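PDB 6QPS: polysaccharide Lyase Family 6 from Bacteroides cellulosilyticus, which binds calcium and probably cleaves alginate as a mannuronic acid-specific lyase. Local coordinates for residues His190-Leu195 / Leu225-Ile230; Ile214-His219 / Ile245-Ser250; Lys249-Val254 / His271-Val276; Ile296-Thr301 / Arg341-Asp346. All blocks are in the same frame, centred on the assembly; numbering follows the deposited sequence. Where two conformers were deposited one is given.

Interaction 1. Residues His190-Leu195 / Leu225-Ile230; sequences HLNNHL and LESRTI
H190 and N192 both set CG between the backbone N and the carbonyl carbon (chi1 54° and 50°), and this brings their polar groups across to L225-I230. H190 turns the edge of its ring to the backbone. Its ND1 donates to E226 O at 2.8 Å, nearly straight at 173° and in the ring plane. L225 lies over one face of the same ring, with its CB 4.1 Å from the centroid of the H190 ring, a CH-pi contact. The edge bond, with L225 over the face, helps to hold the rotation of the imidazole.

The buried amide of N192 is gripped at both ends. Its OD1 accepts from T229 OG1 at 2.8 Å and from H194 N at 2.9 Å, each on a lone pair in the carbonyl plane. The bond from H194 closes an Asx turn. N192 ND2 donates a hydrogen bond to S227 OG at 2.9 Å, somewhat tilted from the amide plane. Alongside, N192 N bonds to S227 O. L191 runs beside E226, with L191 CD1 3.5 Å from E226 CD. Further on, I230 N reaches H194 O at 3.0 Å, where the parallel pairing of L195 with I230 begins.

N253 takes T229 N with its OD1, so the bonding passes to the next coil. Asparagine side chains bonded from coil to coil inside a turn are a known feature of right-handed parallel beta-helices, the fold of this lyase family.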
# COMPACT_ATOMS: atom_id res chain seq x y z
N HIS A 190 11.47 8.83 -11.72
CA HIS A 190 11.09 7.56 -11.10
C HIS A 190 11.64 7.37 -9.70
O HIS A 190 10.96 6.80 -8.84
CB HIS A 190 11.50 6.36 -11.99
CG HIS A 190 12.95 6.33 -12.36
ND1 HIS A 190 13.91 5.74 -11.57
CD2 HIS A 190 13.60 6.81 -13.45
CE1 HIS A 190 15.09 5.85 -12.16
NE2 HIS A 190 14.94 6.51 -13.29
N LEU A 191 12.87 7.82 -9.44
CA LEU A 191 13.51 7.60 -8.14
C LEU A 191 13.01 8.69 -7.20
O LEU A 191 13.44 9.84 -7.30
CB LEU A 191 15.03 7.58 -8.31
CG LEU A 191 15.71 6.58 -7.35
CD1 LEU A 191 17.16 6.28 -7.70
CD2 LEU A 191 15.67 7.04 -5.91
N ASN A 192 12.03 8.36 -6.36
CA ASN A 192 11.26 9.37 -5.62
C ASN A 192 11.62 9.51 -4.15
O ASN A 192 11.54 10.62 -3.62
CB ASN A 192 9.75 9.14 -5.75
CG ASN A 192 9.34 7.73 -5.44
OD1 ASN A 192 9.21 7.31 -4.28
ND2 ASN A 192 9.08 6.97 -6.50
N ASN A 193 11.96 8.43 -3.46
CA ASN A 193 12.16 8.50 -2.01
C ASN A 193 10.93 9.11 -1.32
O ASN A 193 11.05 9.82 -0.31
CB ASN A 193 13.42 9.30 -1.66
CG ASN A 193 14.69 8.56 -1.98
OD1 ASN A 193 15.09 7.63 -1.27
ND2 ASN A 193 15.34 8.96 -3.07
N HIS A 194 9.73 8.82 -1.83
CA HIS A 194 8.55 9.28 -1.11
C HIS A 194 8.36 8.45 0.16
O HIS A 194 8.79 7.29 0.24
CB HIS A 194 7.26 9.13 -1.93
CG HIS A 194 7.20 9.94 -3.18
ND1 HIS A 194 7.62 11.25 -3.27
CD2 HIS A 194 6.72 9.61 -4.41
CE1 HIS A 194 7.41 11.68 -4.50
NE2 HIS A 194 6.85 10.71 -5.20
N LEU A 195 7.65 9.02 1.13
CA LEU A 195 7.33 8.34 2.39
C LEU A 195 5.82 8.35 2.62
O LEU A 195 5.19 9.42 2.60
CB LEU A 195 8.07 9.01 3.54
CG LEU A 195 7.80 8.45 4.94
CD1 LEU A 195 8.20 6.97 5.07
CD2 LEU A 195 8.48 9.29 6.01
N LEU A 225 12.18 0.29 -13.20
CA LEU A 225 12.87 1.47 -12.69
C LEU A 225 12.90 1.49 -11.17
O LEU A 225 11.98 1.01 -10.49
CB LEU A 225 12.17 2.74 -13.18
CG LEU A 225 12.03 2.86 -14.69
CD1 LEU A 225 11.16 4.07 -15.04
CD2 LEU A 225 13.40 2.93 -15.36
N GLU A 226 13.94 2.11 -10.62
CA GLU A 226 14.08 2.27 -9.17
C GLU A 226 13.16 3.37 -8.67
O GLU A 226 13.22 4.51 -9.16
CB GLU A 226 15.54 2.57 -8.80
CG GLU A 226 15.80 2.76 -7.30
CD GLU A 226 17.28 2.85 -6.89
OE1 GLU A 226 18.16 2.68 -7.76
OE2 GLU A 226 17.54 3.08 -5.69
N SER A 227 12.33 3.03 -7.68
CA SER A 227 11.38 3.94 -7.06
C SER A 227 11.82 4.37 -5.66
O SER A 227 11.82 5.56 -5.36
CB SER A 227 10.01 3.24 -7.02
OG SER A 227 9.01 4.06 -6.44
N ARG A 228 12.17 3.41 -4.81
CA ARG A 228 12.63 3.70 -3.46
C ARG A 228 11.54 4.39 -2.63
O ARG A 228 11.83 5.25 -1.78
CB ARG A 228 13.94 4.48 -3.48
CG ARG A 228 14.83 4.18 -2.31
CD ARG A 228 15.69 2.94 -2.51
NE ARG A 228 16.50 2.73 -1.31
CZ ARG A 228 16.37 1.72 -0.46
NH1 ARG A 228 15.48 0.77 -0.66
NH2 ARG A 228 17.16 1.64 0.60
N THR A 229 10.28 3.97 -2.82
CA THR A 229 9.19 4.43 -1.96
C THR A 229 9.20 3.64 -0.66
O THR A 229 9.40 2.42 -0.67
CB THR A 229 7.85 4.21 -2.67
OG1 THR A 229 7.87 4.83 -3.96
CG2 THR A 229 6.69 4.82 -1.86
N ILE A 230 8.95 4.32 0.46
CA ILE A 230 8.89 3.69 1.79
C ILE A 230 7.45 3.76 2.29
O ILE A 230 6.87 4.85 2.42
CB ILE A 230 9.87 4.34 2.78
CG1 ILE A 230 11.30 4.16 2.28
CG2 ILE A 230 9.68 3.75 4.19
CD1 ILE A 230 12.34 4.81 3.14
O HOH W 1 13.58 6.10 0.44

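Interaction 2. Residues Ile214-His219 / Ile245-Ser250; sequences IIRIGH and IISVKS. With ACT (acetate ion), chain D.
S247 N donates to I215 O at 2.8 Å, and I217 N returns a bond to S247 O at 3.0 Å. These join the two strands in parallel register. I217 O then accepts twice. K249 N comes from one face of its carbonyl plane at 2.9 Å, and S250 OG from the opposite face at 3.0 Å. S250 can do this because its OG sits between the backbone N and the carbonyl carbon (chi1 58°). At the other end, I245 O accepts from both I214 N and I215 N.

A water ties three side chains together. It accepts hydrogen bonds from R216 NE and K249 NZ and donates one to S247 OG, 2.8 Å from the water oxygen. K249 is extended, and its NZ also donates to an acetate oxygen at 2.8 Å. S220 holds the acetate too. R216 CG lies 4.1 Å from K249 CD. The guanidinium of R216 has stronger partners in Q182 and Y155.

On the other face of the strands, I215 and I246 pack on F236, and I246 and V248 on L255, while I217 points the same way. A CB at G218 would run into K249 O.

S247 OG also bonds E244, a calcium ligand, so S247 is second shell to the metal and the water stands one step further out. The acetate probably comes from the crystallisation liquor. K249 bonded to its carboxylate, with R216 near its methyl, is consistent with a site that receives an acidic sugar chain.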
# COMPACT_ATOMS: atom_id res chain seq x y z
N ILE A 214 -5.55 -0.35 -3.10
CA ILE A 214 -5.35 0.79 -2.20
C ILE A 214 -4.11 1.58 -2.60
O ILE A 214 -4.17 2.80 -2.81
CB ILE A 214 -5.27 0.33 -0.73
CG1 ILE A 214 -6.50 -0.48 -0.31
CG2 ILE A 214 -5.13 1.54 0.20
CD1 ILE A 214 -7.84 0.20 -0.50
N ILE A 215 -2.95 0.92 -2.71
CA ILE A 215 -1.71 1.56 -3.15
C ILE A 215 -1.15 0.79 -4.35
O ILE A 215 -1.09 -0.45 -4.33
CB ILE A 215 -0.65 1.58 -2.03
CG1 ILE A 215 -1.12 2.31 -0.77
CG2 ILE A 215 0.68 2.19 -2.52
CD1 ILE A 215 -0.15 2.29 0.38
N ARG A 216 -0.69 1.53 -5.35
CA ARG A 216 0.05 0.97 -6.48
C ARG A 216 1.34 1.77 -6.64
O ARG A 216 1.29 3.01 -6.73
CB ARG A 216 -0.75 0.99 -7.79
CG ARG A 216 -0.05 0.23 -8.93
CD ARG A 216 -0.68 0.61 -10.26
NE ARG A 216 -1.99 0.01 -10.51
CZ ARG A 216 -2.99 0.62 -11.13
NH1 ARG A 216 -2.92 1.89 -11.49
NH2 ARG A 216 -4.11 -0.04 -11.37
N ILE A 217 2.47 1.10 -6.62
CA ILE A 217 3.77 1.76 -6.70
C ILE A 217 4.35 1.52 -8.09
O ILE A 217 4.98 0.49 -8.35
CB ILE A 217 4.75 1.31 -5.61
CG1 ILE A 217 4.08 1.28 -4.22
CG2 ILE A 217 5.99 2.27 -5.60
CD1 ILE A 217 5.02 0.81 -3.10
N GLY A 218 4.18 2.49 -9.00
CA GLY A 218 4.55 2.31 -10.38
C GLY A 218 3.47 1.67 -11.22
O GLY A 218 2.31 1.55 -10.80
N HIS A 219 3.87 1.26 -12.43
CA HIS A 219 3.03 0.55 -13.39
C HIS A 219 3.89 -0.50 -14.10
O HIS A 219 5.12 -0.44 -14.08
CB HIS A 219 2.49 1.48 -14.49
CG HIS A 219 1.48 2.48 -14.04
ND1 HIS A 219 1.83 3.69 -13.47
CD2 HIS A 219 0.13 2.52 -14.18
CE1 HIS A 219 0.73 4.40 -13.23
NE2 HIS A 219 -0.31 3.71 -13.65
N ILE A 245 -4.11 -5.48 -2.07
CA ILE A 245 -4.18 -4.29 -1.22
C ILE A 245 -3.12 -3.29 -1.65
O ILE A 245 -3.41 -2.12 -1.95
CB ILE A 245 -3.99 -4.68 0.26
CG1 ILE A 245 -5.00 -5.73 0.73
CG2 ILE A 245 -4.04 -3.42 1.13
CD1 ILE A 245 -4.59 -6.34 2.07
N ILE A 246 -1.87 -3.76 -1.72
CA ILE A 246 -0.75 -3.00 -2.25
C ILE A 246 -0.22 -3.78 -3.44
O ILE A 246 0.11 -4.97 -3.32
CB ILE A 246 0.37 -2.83 -1.22
CG1 ILE A 246 -0.14 -2.17 0.08
CG2 ILE A 246 1.52 -2.03 -1.84
CD1 ILE A 246 0.96 -2.00 1.13
N SER A 247 -0.17 -3.12 -4.59
CA SER A 247 0.40 -3.67 -5.82
C SER A 247 1.74 -2.97 -6.09
O SER A 247 1.79 -1.82 -6.52
CB SER A 247 -0.59 -3.46 -6.94
OG SER A 247 -0.19 -4.01 -8.17
N VAL A 248 2.83 -3.65 -5.75
CA VAL A 248 4.18 -3.12 -5.96
C VAL A 248 4.58 -3.42 -7.40
O VAL A 248 4.61 -4.59 -7.80
CB VAL A 248 5.19 -3.73 -4.96
CG1 VAL A 248 6.56 -3.07 -5.18
CG2 VAL A 248 4.74 -3.57 -3.50
N LYS A 249 4.85 -2.38 -8.19
CA LYS A 249 5.15 -2.49 -9.61
C LYS A 249 6.37 -1.63 -9.98
O LYS A 249 6.35 -0.88 -10.96
CB LYS A 249 3.93 -2.12 -10.46
CG LYS A 249 2.79 -3.15 -10.36
CD LYS A 249 1.60 -2.76 -11.24
CE LYS A 249 0.69 -3.95 -11.50
NZ LYS A 249 -0.51 -3.59 -12.33
N SER A 250 7.44 -1.73 -9.18
CA SER A 250 8.69 -0.99 -9.40
C SER A 250 9.72 -1.56 -8.42
O SER A 250 9.44 -2.52 -7.69
CB SER A 250 8.49 0.52 -9.26
OG SER A 250 7.98 0.83 -7.98
C ACT D . -0.25 -1.34 -15.24
O ACT D . 0.40 -1.73 -14.28
OXT ACT D . 0.11 -1.19 -16.43
CH3 ACT D . -1.72 -1.06 -14.96
O HOH W 2 -2.08 -2.92 -9.96

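Interaction 3. Residues Lys249-Val254 / His271-Val276; sequences KSCHNV and HGHYNV. With ACT (acetate ion), chain D.
N253 and N275 form a step of an asparagine ladder, with their side chains alongside each other and their amide planes only 7° apart. N275 OD1 accepts from N253 N at 2.9 Å and from N253 ND2 at 3.1 Å. N275 ND2 donates a hydrogen bond to S250 O at 3.2 Å, in its own amide plane and nearly along the C=O axis. N253 ND2 also donates to S250 OG, and N253 OD1 takes T229 N of the preceding coil. With an alanine in place of N275, N253 N and S250 O would probably lose their mates and the ladder would be broken at this step.

Such ladders line the inside of turns in parallel beta-helices, and here one joins the turns that follow strands 244-249 and 266-271. The backbones follow in step. V276 N bonds to N253 O, and H252 N bonds to H273 O at 3.0 Å. C251 SG sits beside the backbone N (chi1 -57°), where it accepts from H273 N at 3.4 Å.

On the outer side, the rings of H252 and Y274 are nearly parallel but slid apart, with their centroids 5.0 Å apart. H252 CE1 comes within 3.5 Å of Y274 CD2. The Y274 hydroxyl bonds R324. At the end toward the calcium site, K249 stretches beside H271, with K249 CE 3.6 Å from H271 CD2. A water joins K249 NZ to H271 NE2. The K249 side chain is about 5 Å from those of the calcium ligands E213 and E244.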
# COMPACT_ATOMS: atom_id res chain seq x y z
N LYS A 249 4.85 -2.38 -8.19
CA LYS A 249 5.15 -2.49 -9.61
C LYS A 249 6.37 -1.63 -9.98
O LYS A 249 6.35 -0.88 -10.96
CB LYS A 249 3.93 -2.12 -10.46
CG LYS A 249 2.79 -3.15 -10.36
CD LYS A 249 1.60 -2.76 -11.24
CE LYS A 249 0.69 -3.95 -11.50
NZ LYS A 249 -0.51 -3.59 -12.33
N SER A 250 7.44 -1.73 -9.18
CA SER A 250 8.69 -0.99 -9.40
C SER A 250 9.72 -1.56 -8.42
O SER A 250 9.44 -2.52 -7.69
CB SER A 250 8.49 0.52 -9.26
OG SER A 250 7.98 0.83 -7.98
N CYS A 251 10.94 -1.01 -8.45
CA CYS A 251 12.09 -1.62 -7.79
C CYS A 251 12.53 -0.89 -6.53
O CYS A 251 12.41 0.34 -6.40
CB CYS A 251 13.29 -1.71 -8.75
SG CYS A 251 13.02 -2.60 -10.30
N HIS A 252 13.10 -1.67 -5.60
CA HIS A 252 13.82 -1.15 -4.43
C HIS A 252 12.92 -0.40 -3.44
O HIS A 252 13.39 0.46 -2.70
CB HIS A 252 15.02 -0.28 -4.82
CG HIS A 252 16.04 -0.96 -5.67
ND1 HIS A 252 16.94 -1.88 -5.16
CD2 HIS A 252 16.34 -0.83 -6.99
CE1 HIS A 252 17.75 -2.28 -6.13
NE2 HIS A 252 17.41 -1.65 -7.25
N ASN A 253 11.63 -0.74 -3.39
CA ASN A 253 10.73 -0.16 -2.40
C ASN A 253 10.89 -0.88 -1.07
O ASN A 253 11.39 -2.01 -0.99
CB ASN A 253 9.29 -0.27 -2.91
CG ASN A 253 9.13 0.44 -4.25
OD1 ASN A 253 9.22 1.67 -4.32
ND2 ASN A 253 8.89 -0.32 -5.31
N VAL A 254 10.45 -0.22 -0.00
CA VAL A 254 10.54 -0.75 1.36
C VAL A 254 9.14 -0.72 1.97
O VAL A 254 8.52 0.35 2.03
CB VAL A 254 11.49 0.08 2.25
CG1 VAL A 254 11.57 -0.50 3.63
CG2 VAL A 254 12.89 0.12 1.66
N HIS A 271 5.26 -6.49 -10.05
CA HIS A 271 6.29 -6.24 -11.05
C HIS A 271 7.45 -5.52 -10.35
O HIS A 271 7.27 -4.91 -9.30
CB HIS A 271 5.83 -5.32 -12.19
CG HIS A 271 4.63 -5.76 -12.98
ND1 HIS A 271 4.53 -6.99 -13.61
CD2 HIS A 271 3.54 -5.06 -13.36
CE1 HIS A 271 3.40 -7.04 -14.30
NE2 HIS A 271 2.79 -5.87 -14.17
N GLY A 272 8.64 -5.58 -10.95
CA GLY A 272 9.83 -5.00 -10.37
C GLY A 272 10.52 -5.86 -9.31
O GLY A 272 10.00 -6.87 -8.83
N HIS A 273 11.73 -5.44 -8.95
CA HIS A 273 12.73 -6.28 -8.29
C HIS A 273 13.28 -5.61 -7.03
O HIS A 273 13.21 -4.39 -6.86
CB HIS A 273 13.89 -6.63 -9.26
CG HIS A 273 13.40 -6.96 -10.63
ND1 HIS A 273 12.69 -8.12 -10.92
CD2 HIS A 273 13.43 -6.24 -11.78
CE1 HIS A 273 12.36 -8.11 -12.20
NE2 HIS A 273 12.76 -6.96 -12.73
N TYR A 274 13.83 -6.45 -6.16
CA TYR A 274 14.62 -6.00 -5.01
C TYR A 274 13.81 -5.22 -3.97
O TYR A 274 14.31 -4.28 -3.33
CB TYR A 274 15.83 -5.18 -5.46
CG TYR A 274 16.72 -5.80 -6.51
CD1 TYR A 274 17.48 -6.94 -6.23
CD2 TYR A 274 16.83 -5.25 -7.78
CE1 TYR A 274 18.33 -7.48 -7.17
CE2 TYR A 274 17.69 -5.79 -8.72
CZ TYR A 274 18.40 -6.94 -8.44
OH TYR A 274 19.25 -7.47 -9.39
N ASN A 275 12.56 -5.60 -3.77
CA ASN A 275 11.72 -5.00 -2.75
C ASN A 275 12.00 -5.62 -1.39
O ASN A 275 12.30 -6.81 -1.29
CB ASN A 275 10.26 -5.11 -3.17
CG ASN A 275 9.98 -4.25 -4.41
OD1 ASN A 275 10.17 -3.02 -4.38
ND2 ASN A 275 9.60 -4.87 -5.52
N VAL A 276 12.00 -4.78 -0.35
CA VAL A 276 12.36 -5.16 1.00
C VAL A 276 11.09 -5.12 1.86
O VAL A 276 10.47 -4.06 1.99
CB VAL A 276 13.48 -4.25 1.54
CG1 VAL A 276 13.80 -4.60 2.99
CG2 VAL A 276 14.76 -4.35 0.66
C ACT D . -0.25 -1.34 -15.24
O ACT D . 0.40 -1.73 -14.28
OXT ACT D . 0.11 -1.19 -16.43
CH3 ACT D . -1.72 -1.06 -14.96
O HOH W 3 -0.03 -5.55 -14.59
O HOH W 4 16.88 -3.27 -2.53

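Interaction 4. Residues Ile296-Thr301 / Arg341-Asp346; sequences INQGHT and RVENVD
G299 N donates to E343 O at 2.9 Å, nearly in line with the carbonyl. Further along, D346 N bonds to H300 O at 3.1 Å and starts the parallel pairing of T301 with D346. Ahead of both bonds, V342 CA makes a CA-H...O contact with N297 O at 3.2 Å.

H300 sets its ring beside its own backbone N (chi1 -41°), and this turns NE2 back to I296 O at 2.9 Å. The ring thus bridges its own turn. Its CD2 meets V345 CG2 at 3.9 Å, and its ND1 accepts from N275 N of the preceding coil. With both nitrogens bonded, the ring is fixed in rotation. A leucine in place of H300 would probably leave I296 O and N275 N without these partners.

Q298 and E343 lie side by side on the outer side, with Q298 NE2 3.7 Å from E343 OE2. A water links Q298 NE2 to R341 O. The E343 carboxylate is paired with R369, and Q298 OE1 with R324.

V342 CG2 packs on I296 CA at 3.6 Å, beside I295 and V317. The contact therefore joins the turn between strands 291-295 and 301-308 to the start of strand 345-353, with strand 313-318 behind V342.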
# COMPACT_ATOMS: atom_id res chain seq x y z
N ILE A 296 6.43 -12.60 -7.08
CA ILE A 296 6.78 -12.69 -8.49
C ILE A 296 8.06 -11.84 -8.60
O ILE A 296 8.37 -11.04 -7.71
CB ILE A 296 5.63 -12.12 -9.37
CG1 ILE A 296 4.32 -12.87 -9.07
CG2 ILE A 296 5.92 -12.15 -10.88
CD1 ILE A 296 3.09 -12.04 -9.32
N ASN A 297 8.86 -12.05 -9.66
CA ASN A 297 10.07 -11.25 -9.90
C ASN A 297 11.22 -11.55 -8.93
O ASN A 297 11.15 -12.52 -8.17
CB ASN A 297 9.76 -9.75 -9.92
CG ASN A 297 8.45 -9.43 -10.61
OD1 ASN A 297 8.38 -9.43 -11.81
ND2 ASN A 297 7.40 -9.19 -9.83
N GLN A 298 12.30 -10.78 -8.99
CA GLN A 298 13.53 -11.23 -8.34
C GLN A 298 14.05 -10.28 -7.27
O GLN A 298 13.73 -9.10 -7.23
CB GLN A 298 14.63 -11.52 -9.37
CG GLN A 298 15.09 -10.37 -10.21
CD GLN A 298 16.23 -10.74 -11.19
OE1 GLN A 298 17.34 -10.28 -11.03
NE2 GLN A 298 15.93 -11.55 -12.19
N GLY A 299 14.92 -10.84 -6.43
CA GLY A 299 15.80 -10.04 -5.62
C GLY A 299 15.27 -9.57 -4.29
O GLY A 299 16.00 -8.86 -3.58
N HIS A 300 14.05 -9.92 -3.92
CA HIS A 300 13.40 -9.40 -2.72
C HIS A 300 13.97 -10.03 -1.46
O HIS A 300 14.46 -11.17 -1.46
CB HIS A 300 11.89 -9.66 -2.75
CG HIS A 300 11.26 -9.45 -4.10
ND1 HIS A 300 11.20 -8.22 -4.73
CD2 HIS A 300 10.67 -10.34 -4.93
CE1 HIS A 300 10.59 -8.38 -5.90
NE2 HIS A 300 10.25 -9.65 -6.03
N THR A 301 13.87 -9.28 -0.36
CA THR A 301 14.21 -9.77 0.98
C THR A 301 12.96 -9.65 1.86
O THR A 301 12.39 -8.56 1.98
CB THR A 301 15.40 -8.99 1.55
OG1 THR A 301 16.52 -9.11 0.66
CG2 THR A 301 15.80 -9.56 2.91
N ARG A 341 10.23 -14.44 -13.83
CA ARG A 341 10.76 -15.49 -12.97
C ARG A 341 11.11 -14.99 -11.56
O ARG A 341 11.73 -13.93 -11.38
CB ARG A 341 12.00 -16.11 -13.61
CG ARG A 341 12.47 -17.38 -12.91
CD ARG A 341 13.90 -17.78 -13.30
NE ARG A 341 14.07 -18.26 -14.67
CZ ARG A 341 14.00 -19.54 -15.06
NH1 ARG A 341 13.72 -20.50 -14.19
NH2 ARG A 341 14.22 -19.85 -16.32
N VAL A 342 10.74 -15.78 -10.56
CA VAL A 342 11.20 -15.56 -9.21
C VAL A 342 12.62 -16.10 -9.08
O VAL A 342 12.86 -17.29 -9.29
CB VAL A 342 10.28 -16.21 -8.18
CG1 VAL A 342 10.88 -16.11 -6.78
CG2 VAL A 342 8.88 -15.58 -8.21
N GLU A 343 13.57 -15.23 -8.71
CA GLU A 343 14.91 -15.72 -8.40
C GLU A 343 15.53 -14.84 -7.32
O GLU A 343 15.22 -13.65 -7.22
CB GLU A 343 15.87 -15.94 -9.58
CG GLU A 343 15.78 -15.04 -10.72
CD GLU A 343 16.66 -15.50 -11.90
OE1 GLU A 343 17.61 -16.28 -11.72
OE2 GLU A 343 16.40 -15.08 -13.04
N ASN A 344 16.42 -15.44 -6.55
CA ASN A 344 17.27 -14.72 -5.59
C ASN A 344 16.43 -14.00 -4.53
O ASN A 344 16.61 -12.81 -4.28
CB ASN A 344 18.22 -13.75 -6.29
CG ASN A 344 18.87 -14.36 -7.50
OD1 ASN A 344 19.38 -15.50 -7.46
ND2 ASN A 344 18.90 -13.63 -8.59
N VAL A 345 15.51 -14.74 -3.92
CA VAL A 345 14.60 -14.20 -2.92
C VAL A 345 14.90 -14.88 -1.59
O VAL A 345 14.95 -16.12 -1.52
CB VAL A 345 13.12 -14.41 -3.33
CG1 VAL A 345 12.18 -14.01 -2.21
CG2 VAL A 345 12.77 -13.62 -4.60
N ASP A 346 15.13 -14.08 -0.55
CA ASP A 346 15.40 -14.57 0.80
C ASP A 346 14.14 -14.41 1.65
O ASP A 346 13.66 -13.29 1.83
CB ASP A 346 16.54 -13.73 1.39
CG ASP A 346 16.97 -14.18 2.78
OD1 ASP A 346 16.84 -15.39 3.10
OD2 ASP A 346 17.43 -13.32 3.56
O HOH W 5 13.10 -12.36 -13.07

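The four contacts follow the long axis of one parallel beta-helix. Interactions 1, 3 and 4 lie in series at the same turn of successive coils, leading into strands 195-197, 230-237, 254-261, 276-283, 301-308 and 345-353. The centres of 1 and 3 are 9 Å apart, and those of 3 and 4 are 10 Å apart. Backbone bonds link them: T229 O to V254 N, and N275 O to T301 N. Interaction 2 pairs the strands just before these turns and crosses interaction 1 along the chain. It shares K249 and S250 with interaction 3. Interactions 2 and 3 lie close to the calcium site, interaction 1 lies away from it, and together the four hold successive coils in step.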